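ATP-dependent protease subunit HslV (Trypanosoma brucei brucei, PDB 4HNZ) forms the proteolytic core of a mitochondrial proteasome-like complex, cleaving proteins that its partner ATPase HslU has unfolded and fed to it. Local coordinates at residues L4-G9 with K147-A152; D118-I123 with A133-I138; K80-D85 with L104-Q109. All blocks are in the same frame, centred on the assembly; numbering follows the deposited sequence.

Contact 1: residues L4-G9 with K147-A152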
loop_
_atom_site.group_PDB
_atom_site.type_symbol
_atom_site.label_atom_id
_atom_site.label_comp_id
_atom_site.label_asym_id
_atom_site.label_seq_id
_atom_site.Cartn_x
_atom_site.Cartn_y
_atom_site.Cartn_z
ATOM N N LEU A 4 6.263 -22.888 -27.197
ATOM C CA LEU A 4 7.657 -23.126 -27.510
ATOM C C LEU A 4 7.814 -23.350 -28.980
ATOM O O LEU A 4 7.051 -24.109 -29.613
ATOM C CB LEU A 4 8.134 -24.339 -26.764
ATOM C CG LEU A 4 9.499 -24.838 -27.166
ATOM C CD1 LEU A 4 10.560 -23.853 -26.740
ATOM C CD2 LEU A 4 9.817 -26.195 -26.559
ATOM N N SER A 5 8.813 -22.707 -29.557
ATOM C CA SER A 5 9.179 -22.924 -30.962
ATOM C C SER A 5 10.642 -23.344 -31.028
ATOM O O SER A 5 11.497 -22.719 -30.423
ATOM C CB SER A 5 9.001 -21.628 -31.760
ATOM O OG SER A 5 9.418 -21.798 -33.113
ATOM N N VAL A 6 10.933 -24.389 -31.795
ATOM C CA VAL A 6 12.291 -24.823 -32.055
ATOM C C VAL A 6 12.530 -24.996 -33.566
ATOM O O VAL A 6 11.760 -25.669 -34.229
ATOM C CB VAL A 6 12.535 -26.204 -31.428
ATOM C CG1 VAL A 6 13.952 -26.648 -31.651
ATOM C CG2 VAL A 6 12.197 -26.173 -29.935
ATOM N N ARG A 7 13.557 -24.348 -34.076
ATOM C CA ARG A 7 13.971 -24.492 -35.431
ATOM C C ARG A 7 15.286 -25.254 -35.393
ATOM O O ARG A 7 16.237 -24.807 -34.774
ATOM C CB ARG A 7 14.167 -23.105 -36.091
ATOM C CG ARG A 7 14.698 -23.145 -37.518
ATOM C CD ARG A 7 14.772 -21.744 -38.176
ATOM N NE ARG A 7 13.441 -21.271 -38.564
ATOM C CZ ARG A 7 12.682 -20.428 -37.856
ATOM N NH1 ARG A 7 13.128 -19.904 -36.714
ATOM N NH2 ARG A 7 11.442 -20.104 -38.277
ATOM N N LYS A 8 15.335 -26.376 -36.082
ATOM C CA LYS A 8 16.583 -27.083 -36.301
ATOM C C LYS A 8 16.604 -27.715 -37.705
ATOM O O LYS A 8 15.697 -28.465 -38.071
ATOM C CB LYS A 8 16.809 -28.175 -35.252
ATOM C CG LYS A 8 18.131 -28.933 -35.409
ATOM C CD LYS A 8 18.268 -30.001 -34.341
ATOM C CE LYS A 8 19.640 -30.653 -34.290
ATOM N NZ LYS A 8 19.870 -31.356 -32.967
ATOM N N GLY A 9 17.681 -27.435 -38.460
ATOM C CA GLY A 9 17.761 -27.823 -39.861
ATOM C C GLY A 9 16.648 -27.115 -40.611
ATOM O O GLY A 9 16.382 -25.917 -40.405
ATOM N N LYS A 147 11.471 -33.614 -31.632
ATOM C CA LYS A 147 11.822 -34.428 -30.480
ATOM C C LYS A 147 12.297 -33.490 -29.342
ATOM O O LYS A 147 11.915 -33.659 -28.204
ATOM C CB LYS A 147 12.858 -35.472 -30.861
ATOM C CG LYS A 147 13.002 -36.557 -29.835
ATOM C CD LYS A 147 14.043 -37.615 -30.208
ATOM C CE LYS A 147 14.203 -38.610 -29.037
ATOM N NZ LYS A 147 15.303 -39.612 -29.218
ATOM N N ILE A 148 13.071 -32.473 -29.693
ATOM C CA ILE A 148 13.517 -31.495 -28.731
ATOM C C ILE A 148 12.330 -30.801 -28.089
ATOM O O ILE A 148 12.239 -30.716 -26.854
ATOM C CB ILE A 148 14.413 -30.459 -29.379
ATOM C CG1 ILE A 148 15.721 -31.080 -29.786
ATOM C CG2 ILE A 148 14.723 -29.332 -28.429
ATOM C CD1 ILE A 148 16.503 -30.234 -30.753
ATOM N N ALA A 149 11.407 -30.328 -28.921
ATOM C CA ALA A 149 10.249 -29.601 -28.445
ATOM C C ALA A 149 9.372 -30.423 -27.508
ATOM O O ALA A 149 8.954 -29.912 -26.473
ATOM C CB ALA A 149 9.418 -29.063 -29.605
ATOM N N ARG A 150 9.127 -31.675 -27.829
ATOM C CA ARG A 150 8.275 -32.533 -26.978
ATOM C C ARG A 150 8.874 -32.786 -25.636
ATOM O O ARG A 150 8.209 -32.753 -24.626
ATOM C CB ARG A 150 8.010 -33.882 -27.639
ATOM C CG ARG A 150 6.998 -33.779 -28.768
ATOM C CD ARG A 150 6.704 -35.127 -29.452
ATOM N NE ARG A 150 5.707 -34.948 -30.511
ATOM C CZ ARG A 150 4.409 -34.658 -30.311
ATOM N NH1 ARG A 150 3.600 -34.515 -31.345
ATOM N NH2 ARG A 150 3.903 -34.539 -29.087
ATOM N N LYS A 151 10.164 -33.042 -25.630
ATOM C CA LYS A 151 10.864 -33.281 -24.396
ATOM C C LYS A 151 10.848 -31.996 -23.536
ATOM O O LYS A 151 10.662 -32.051 -22.327
ATOM C CB LYS A 151 12.291 -33.705 -24.736
ATOM C CG LYS A 151 12.740 -35.040 -24.171
ATOM C CD LYS A 151 13.399 -34.856 -22.814
ATOM C CE LYS A 151 14.116 -36.120 -22.349
ATOM N NZ LYS A 151 15.499 -36.217 -22.959
ATOM N N ALA A 152 11.116 -30.857 -24.173
ATOM C CA ALA A 152 11.184 -29.612 -23.478
ATOM C C ALA A 152 9.830 -29.231 -22.908
ATOM O O ALA A 152 9.756 -28.771 -21.788
ATOM C CB ALA A 152 11.720 -28.540 -24.364
#
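Leu4, Val6 and Lys8 turn one side of strand 3-8 toward helix 145-159, where Ile148, Ala149 and Ala152 meet them. This is helix-on-sheet packing in the alpha-beta-beta-alpha sandwich of the Ntn hydrolases; the axes of strand 4-8 and helix 147-152 run at 153° to each other, 8.4 Å apart at closest. The tight part lies at the Leu4 end. With its CG anti to the backbone N (chi1 170°), Leu4 sends CD2 between two alanines one helical turn apart: CD2 is 3.7 Å from CB of Ala152 and 4.2 Å from CB of Ala149. The small alanines probably allow this close approach. In the middle, Val6 splits its branches, CG2 lying 4.0 Å from Ala149 CB while CG1 reaches toward CG2 of Ile148 at a looser 4.3 Å. No hydrogen bond crosses the contact. Toward solvent it thins out at partly exposed Lys8, whose extended chain crosses Ile148 at about a right angle. The ammonium NZ hydrogen-bonds the carbonyls of Ile138 and Tyr143, outside the two segments. Farther back along the chain, the methylene CD of Lys8 rests 4.0 Å from the terminal methyl CD1 of Ile148.

Contact 2: residues D118-I123 with A133-I138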
loop_
_atom_site.group_PDB
_atom_site.type_symbol
_atom_site.label_atom_id
_atom_site.label_comp_id
_atom_site.label_asym_id
_atom_site.label_seq_id
_atom_site.Cartn_x
_atom_site.Cartn_y
_atom_site.Cartn_z
ATOM N N ASP A 118 20.550 -20.750 -31.944
ATOM C CA ASP A 118 19.940 -22.008 -31.618
ATOM C C ASP A 118 18.481 -22.180 -32.093
ATOM O O ASP A 118 17.934 -23.250 -31.935
ATOM C CB ASP A 118 20.056 -22.264 -30.111
ATOM C CG ASP A 118 19.264 -21.262 -29.279
ATOM O OD1 ASP A 118 18.281 -20.634 -29.792
ATOM O OD2 ASP A 118 19.644 -21.070 -28.103
ATOM N N GLY A 119 17.852 -21.148 -32.638
ATOM C CA GLY A 119 16.497 -21.282 -33.174
ATOM C C GLY A 119 15.364 -21.418 -32.171
ATOM O O GLY A 119 14.246 -21.770 -32.530
ATOM N N ILE A 120 15.602 -21.072 -30.920
ATOM C CA ILE A 120 14.598 -21.309 -29.874
ATOM C C ILE A 120 13.977 -20.021 -29.338
ATOM O O ILE A 120 14.671 -19.089 -28.957
ATOM C CB ILE A 120 15.232 -22.079 -28.684
ATOM C CG1 ILE A 120 15.673 -23.439 -29.136
ATOM C CG2 ILE A 120 14.261 -22.196 -27.494
ATOM C CD1 ILE A 120 16.645 -24.075 -28.163
ATOM N N VAL A 121 12.656 -20.028 -29.259
ATOM C CA VAL A 121 11.868 -18.935 -28.721
ATOM C C VAL A 121 10.731 -19.507 -27.909
ATOM O O VAL A 121 10.190 -20.531 -28.259
ATOM C CB VAL A 121 11.195 -18.133 -29.874
ATOM C CG1 VAL A 121 10.307 -17.024 -29.338
ATOM C CG2 VAL A 121 12.252 -17.496 -30.753
ATOM N N ALA A 122 10.368 -18.838 -26.830
ATOM C CA ALA A 122 9.300 -19.336 -25.972
ATOM C C ALA A 122 8.685 -18.231 -25.140
ATOM O O ALA A 122 9.372 -17.300 -24.736
ATOM C CB ALA A 122 9.845 -20.411 -25.037
ATOM N N ILE A 123 7.400 -18.395 -24.842
ATOM C CA ILE A 123 6.654 -17.476 -24.007
ATOM C C ILE A 123 5.753 -18.226 -23.008
ATOM O O ILE A 123 5.597 -19.442 -23.077
ATOM C CB ILE A 123 5.760 -16.533 -24.824
ATOM C CG1 ILE A 123 4.827 -17.299 -25.759
ATOM C CG2 ILE A 123 6.634 -15.591 -25.625
ATOM C CD1 ILE A 123 3.790 -16.457 -26.471
ATOM N N ALA A 133 15.330 -26.198 -21.286
ATOM C CA ALA A 133 15.416 -27.593 -21.641
ATOM C C ALA A 133 15.745 -27.739 -23.126
ATOM O O ALA A 133 16.567 -28.595 -23.482
ATOM C CB ALA A 133 14.121 -28.315 -21.302
ATOM N N ALA A 134 15.105 -26.973 -23.991
ATOM C CA ALA A 134 15.378 -27.107 -25.409
ATOM C C ALA A 134 16.808 -26.745 -25.729
ATOM O O ALA A 134 17.441 -27.358 -26.585
ATOM C CB ALA A 134 14.459 -26.222 -26.231
ATOM N N ARG A 135 17.342 -25.719 -25.074
ATOM C CA ARG A 135 18.747 -25.381 -25.300
ATOM C C ARG A 135 19.704 -26.473 -24.950
ATOM O O ARG A 135 20.791 -26.531 -25.464
ATOM C CB ARG A 135 19.117 -24.093 -24.550
ATOM C CG ARG A 135 18.621 -22.871 -25.299
ATOM C CD ARG A 135 19.082 -21.578 -24.663
ATOM N NE ARG A 135 18.692 -20.462 -25.493
ATOM C CZ ARG A 135 18.651 -19.193 -25.083
ATOM N NH1 ARG A 135 18.935 -18.865 -23.830
ATOM N NH2 ARG A 135 18.273 -18.237 -25.941
ATOM N N ALA A 136 19.324 -27.308 -23.989
ATOM C CA ALA A 136 20.205 -28.377 -23.538
ATOM C C ALA A 136 20.302 -29.435 -24.599
ATOM O O ALA A 136 21.307 -30.122 -24.688
ATOM C CB ALA A 136 19.696 -28.992 -22.237
ATOM N N LEU A 137 19.243 -29.551 -25.390
ATOM C CA LEU A 137 19.168 -30.585 -26.401
ATOM C C LEU A 137 19.464 -30.119 -27.837
ATOM O O LEU A 137 19.611 -30.948 -28.703
ATOM C CB LEU A 137 17.777 -31.203 -26.401
ATOM C CG LEU A 137 17.374 -31.929 -25.122
ATOM C CD1 LEU A 137 15.892 -32.192 -25.146
ATOM C CD2 LEU A 137 18.126 -33.210 -24.936
ATOM N N ILE A 138 19.533 -28.800 -28.070
ATOM C CA ILE A 138 19.497 -28.297 -29.429
ATOM C C ILE A 138 20.625 -28.873 -30.286
ATOM O O ILE A 138 20.450 -29.159 -31.478
ATOM C CB ILE A 138 19.511 -26.739 -29.456
ATOM C CG1 ILE A 138 19.205 -26.191 -30.880
ATOM C CG2 ILE A 138 20.832 -26.150 -28.898
ATOM C CD1 ILE A 138 17.836 -26.555 -31.419
HETATM O O HOH W 1 17.273 -18.242 -28.715
#
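Two torsions bring Asp118 and Arg135 together: a chi1 of 65° tucks the Asp118 carboxylate between its own backbone N and carbonyl carbon, and Arg135, with CG beside its backbone N, runs extended from CG to NE until it reaches that carboxylate. NE of Arg135 then lies 2.8 Å from OD2 of Asp118 in a salt bridge. Its hydrogen bond is weak, bent to 130° at the hydrogen: a single N-H...O link through NE, with the carboxylate and guanidinium planes 41° apart. The other oxygen of Asp118, OD1, accepts from the backbone N of Ile120 at 2.9 Å, closing an Asx turn that leads into strand 120-123. A water in the plane of the guanidinium, at its edge, accepts from NH2 of Arg135 and lies within hydrogen-bonding distance of both Asp118 OD1 and Ile120 O, tying the arginine to the start of the strand. Beneath this polar layer, CD1 of Ile120 presses on the helix, 3.6 Å from CB of Ala134 and 3.7 Å from CG of Arg135. CD1 of Ile138 lies 3.3 Å from the carbonyl O of Asp118. Strand 120-123 pairs antiparallel with strand 3-8, while helix 127-137 packs against helix 145-159 through Ala134 and touches a second subunit through Arg135 and Ala136.

Contact 3: residues K80-D85 with L104-Q109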
loop_
_atom_site.group_PDB
_atom_site.type_symbol
_atom_site.label_atom_id
_atom_site.label_comp_id
_atom_site.label_asym_id
_atom_site.label_seq_id
_atom_site.Cartn_x
_atom_site.Cartn_y
_atom_site.Cartn_z
ATOM N N LYS A 80 4.439 -1.665 -32.447
ATOM C CA LYS A 80 4.262 -0.202 -32.372
ATOM C C LYS A 80 2.833 0.202 -32.158
ATOM O O LYS A 80 2.540 1.087 -31.363
ATOM C CB LYS A 80 4.759 0.487 -33.634
ATOM C CG LYS A 80 6.249 0.595 -33.665
ATOM C CD LYS A 80 6.807 0.800 -35.049
ATOM C CE LYS A 80 6.275 2.088 -35.680
ATOM N NZ LYS A 80 6.633 2.041 -37.122
ATOM N N GLU A 81 1.928 -0.420 -32.894
ATOM C CA GLU A 81 0.513 -0.079 -32.798
ATOM C C GLU A 81 -0.045 -0.500 -31.434
ATOM O O GLU A 81 -0.829 0.191 -30.808
ATOM C CB GLU A 81 -0.257 -0.805 -33.924
ATOM C CG GLU A 81 -1.708 -0.354 -34.099
ATOM C CD GLU A 81 -2.512 -1.180 -35.124
ATOM O OE1 GLU A 81 -2.000 -2.173 -35.712
ATOM O OE2 GLU A 81 -3.717 -0.877 -35.288
ATOM N N TRP A 82 0.334 -1.688 -31.030
ATOM C CA TRP A 82 -0.061 -2.234 -29.774
ATOM C C TRP A 82 0.337 -1.287 -28.628
ATOM O O TRP A 82 -0.441 -1.045 -27.728
ATOM C CB TRP A 82 0.640 -3.589 -29.599
ATOM C CG TRP A 82 0.220 -4.433 -28.425
ATOM C CD1 TRP A 82 -0.558 -4.087 -27.401
ATOM C CD2 TRP A 82 0.682 -5.761 -28.156
ATOM N NE1 TRP A 82 -0.687 -5.147 -26.543
ATOM C CE2 TRP A 82 0.079 -6.179 -26.978
ATOM C CE3 TRP A 82 1.508 -6.649 -28.846
ATOM C CZ2 TRP A 82 0.288 -7.419 -26.451
ATOM C CZ3 TRP A 82 1.728 -7.897 -28.321
ATOM C CH2 TRP A 82 1.120 -8.276 -27.140
ATOM N N ARG A 83 1.555 -0.755 -28.643
ATOM C CA ARG A 83 2.002 0.072 -27.533
ATOM C C ARG A 83 1.402 1.447 -27.548
ATOM O O ARG A 83 1.364 2.083 -26.517
ATOM C CB ARG A 83 3.503 0.216 -27.533
ATOM C CG ARG A 83 4.177 -1.088 -27.227
ATOM C CD ARG A 83 3.986 -1.492 -25.780
ATOM N NE ARG A 83 4.637 -0.511 -24.931
ATOM C CZ ARG A 83 4.566 -0.483 -23.613
ATOM N NH1 ARG A 83 3.853 -1.365 -22.951
ATOM N NH2 ARG A 83 5.234 0.443 -22.957
ATOM N N THR A 84 0.983 1.947 -28.710
ATOM C CA THR A 84 0.505 3.352 -28.792
ATOM C C THR A 84 -1.000 3.482 -28.851
ATOM O O THR A 84 -1.512 4.561 -28.730
ATOM C CB THR A 84 1.099 4.086 -30.008
ATOM O OG1 THR A 84 0.952 3.285 -31.191
ATOM C CG2 THR A 84 2.558 4.327 -29.808
ATOM N N ASP A 85 -1.713 2.397 -29.119
ATOM C CA ASP A 85 -3.189 2.442 -29.195
ATOM C C ASP A 85 -3.831 2.140 -27.823
ATOM O O ASP A 85 -3.536 1.112 -27.209
ATOM C CB ASP A 85 -3.689 1.459 -30.235
ATOM C CG ASP A 85 -5.182 1.481 -30.372
ATOM O OD1 ASP A 85 -5.886 0.921 -29.521
ATOM O OD2 ASP A 85 -5.685 2.064 -31.343
ATOM N N LEU A 104 9.370 -14.852 -34.561
ATOM C CA LEU A 104 9.365 -13.688 -33.698
ATOM C C LEU A 104 8.467 -13.870 -32.503
ATOM O O LEU A 104 7.363 -14.365 -32.597
ATOM C CB LEU A 104 8.834 -12.449 -34.427
ATOM C CG LEU A 104 9.732 -12.112 -35.570
ATOM C CD1 LEU A 104 8.991 -12.362 -36.852
ATOM C CD2 LEU A 104 10.199 -10.664 -35.486
ATOM N N GLU A 105 8.915 -13.293 -31.420
ATOM C CA GLU A 105 8.150 -13.190 -30.250
ATOM C C GLU A 105 7.822 -11.701 -30.038
ATOM O O GLU A 105 8.682 -10.819 -30.137
ATOM C CB GLU A 105 8.967 -13.770 -29.083
ATOM C CG GLU A 105 8.569 -13.283 -27.707
ATOM C CD GLU A 105 9.543 -13.756 -26.600
ATOM O OE1 GLU A 105 10.451 -14.597 -26.903
ATOM O OE2 GLU A 105 9.363 -13.280 -25.426
ATOM N N ILE A 106 6.560 -11.451 -29.716
ATOM C CA ILE A 106 6.074 -10.116 -29.436
ATOM C C ILE A 106 5.314 -10.098 -28.119
ATOM O O ILE A 106 4.432 -10.881 -27.927
ATOM C CB ILE A 106 5.118 -9.662 -30.528
ATOM C CG1 ILE A 106 5.728 -9.921 -31.865
ATOM C CG2 ILE A 106 4.834 -8.187 -30.360
ATOM C CD1 ILE A 106 4.701 -9.980 -32.986
ATOM N N ASP A 107 5.650 -9.165 -27.225
ATOM C CA ASP A 107 4.909 -9.005 -25.952
ATOM C C ASP A 107 4.313 -7.643 -25.757
ATOM O O ASP A 107 4.573 -6.702 -26.537
ATOM C CB ASP A 107 5.780 -9.466 -24.767
ATOM C CG ASP A 107 6.947 -8.574 -24.483
ATOM O OD1 ASP A 107 6.931 -7.356 -24.793
ATOM O OD2 ASP A 107 7.934 -9.143 -23.997
ATOM N N GLY A 108 3.553 -7.515 -24.669
ATOM C CA GLY A 108 2.872 -6.264 -24.304
ATOM C C GLY A 108 3.777 -5.127 -23.875
ATOM O O GLY A 108 3.340 -3.989 -23.816
ATOM N N GLN A 109 5.031 -5.413 -23.551
ATOM C CA GLN A 109 6.001 -4.372 -23.220
ATOM C C GLN A 109 6.621 -3.813 -24.491
ATOM O O GLN A 109 7.333 -2.825 -24.432
ATOM C CB GLN A 109 7.095 -4.921 -22.318
ATOM C CG GLN A 109 6.771 -4.810 -20.860
ATOM C CD GLN A 109 5.507 -5.541 -20.516
ATOM O OE1 GLN A 109 4.540 -4.944 -20.077
ATOM N NE2 GLN A 109 5.494 -6.867 -20.756
#
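The last turn of helix 71-84 faces residues 106-109, and the backbones come nearest at Arg83 and Gly108, whose CA atoms are 7.2 Å apart. A chi1 of -172° swings the indole of Trp82 opposite its backbone N and lays one ring face against Asp107 and Gly108. CA of Gly108 sits over the six-membered ring of Trp82, 4.0 Å from its centroid in a CH-pi contact, and the Asp107 peptide covers the same face, with its C 3.5 Å from CH2 of Trp82. At the ring edge, near its plane, Ile106 places CG2 3.7 Å from CZ3 of Trp82. Here a helix of one outer layer of the Ntn-hydrolase sandwich packs beside strand 103-107 of the sheet 35-39, 42-48, 93-98, 103-107, 112-113. Arg83 bends at chi2 and chi3, and its NH1 donates a hydrogen bond to the carbonyl O of Gly108, 2.8 Å, approaching in the carbonyl plane but tilted 24° from the guanidinium plane. Over a face of that guanidinium hangs the Gln109 carbonyl O, 3.6 Å from NE of Arg83. NE itself forms a salt bridge with Asp52 of a neighbouring subunit, and the same subunit's Ser49 hydrogen-bonds Gln109 O.

How the contacts relate
Contacts 1 and 2 are neighbours, their centres about 7 Å apart. Strands 3-8 and 120-123 lie side by side in one sheet, and the consecutive helices 127-137 and 145-159 cover it, so both contacts belong to one helix-on-sheet layer. Contact 3 is on the other sheet, about 25 Å between centres from contact 1 and 23 Å from contact 2; Glu105 of its strand nevertheless packs against Val121 and Ile123, where the two sheets face each other. Along the chain contact 3 closes before contact 2 opens, and contact 1 spans both, joining the N-terminal strand to a late helix. Together they sample both helical layers of the sandwich, each of which also meets other subunits of the dodecamer.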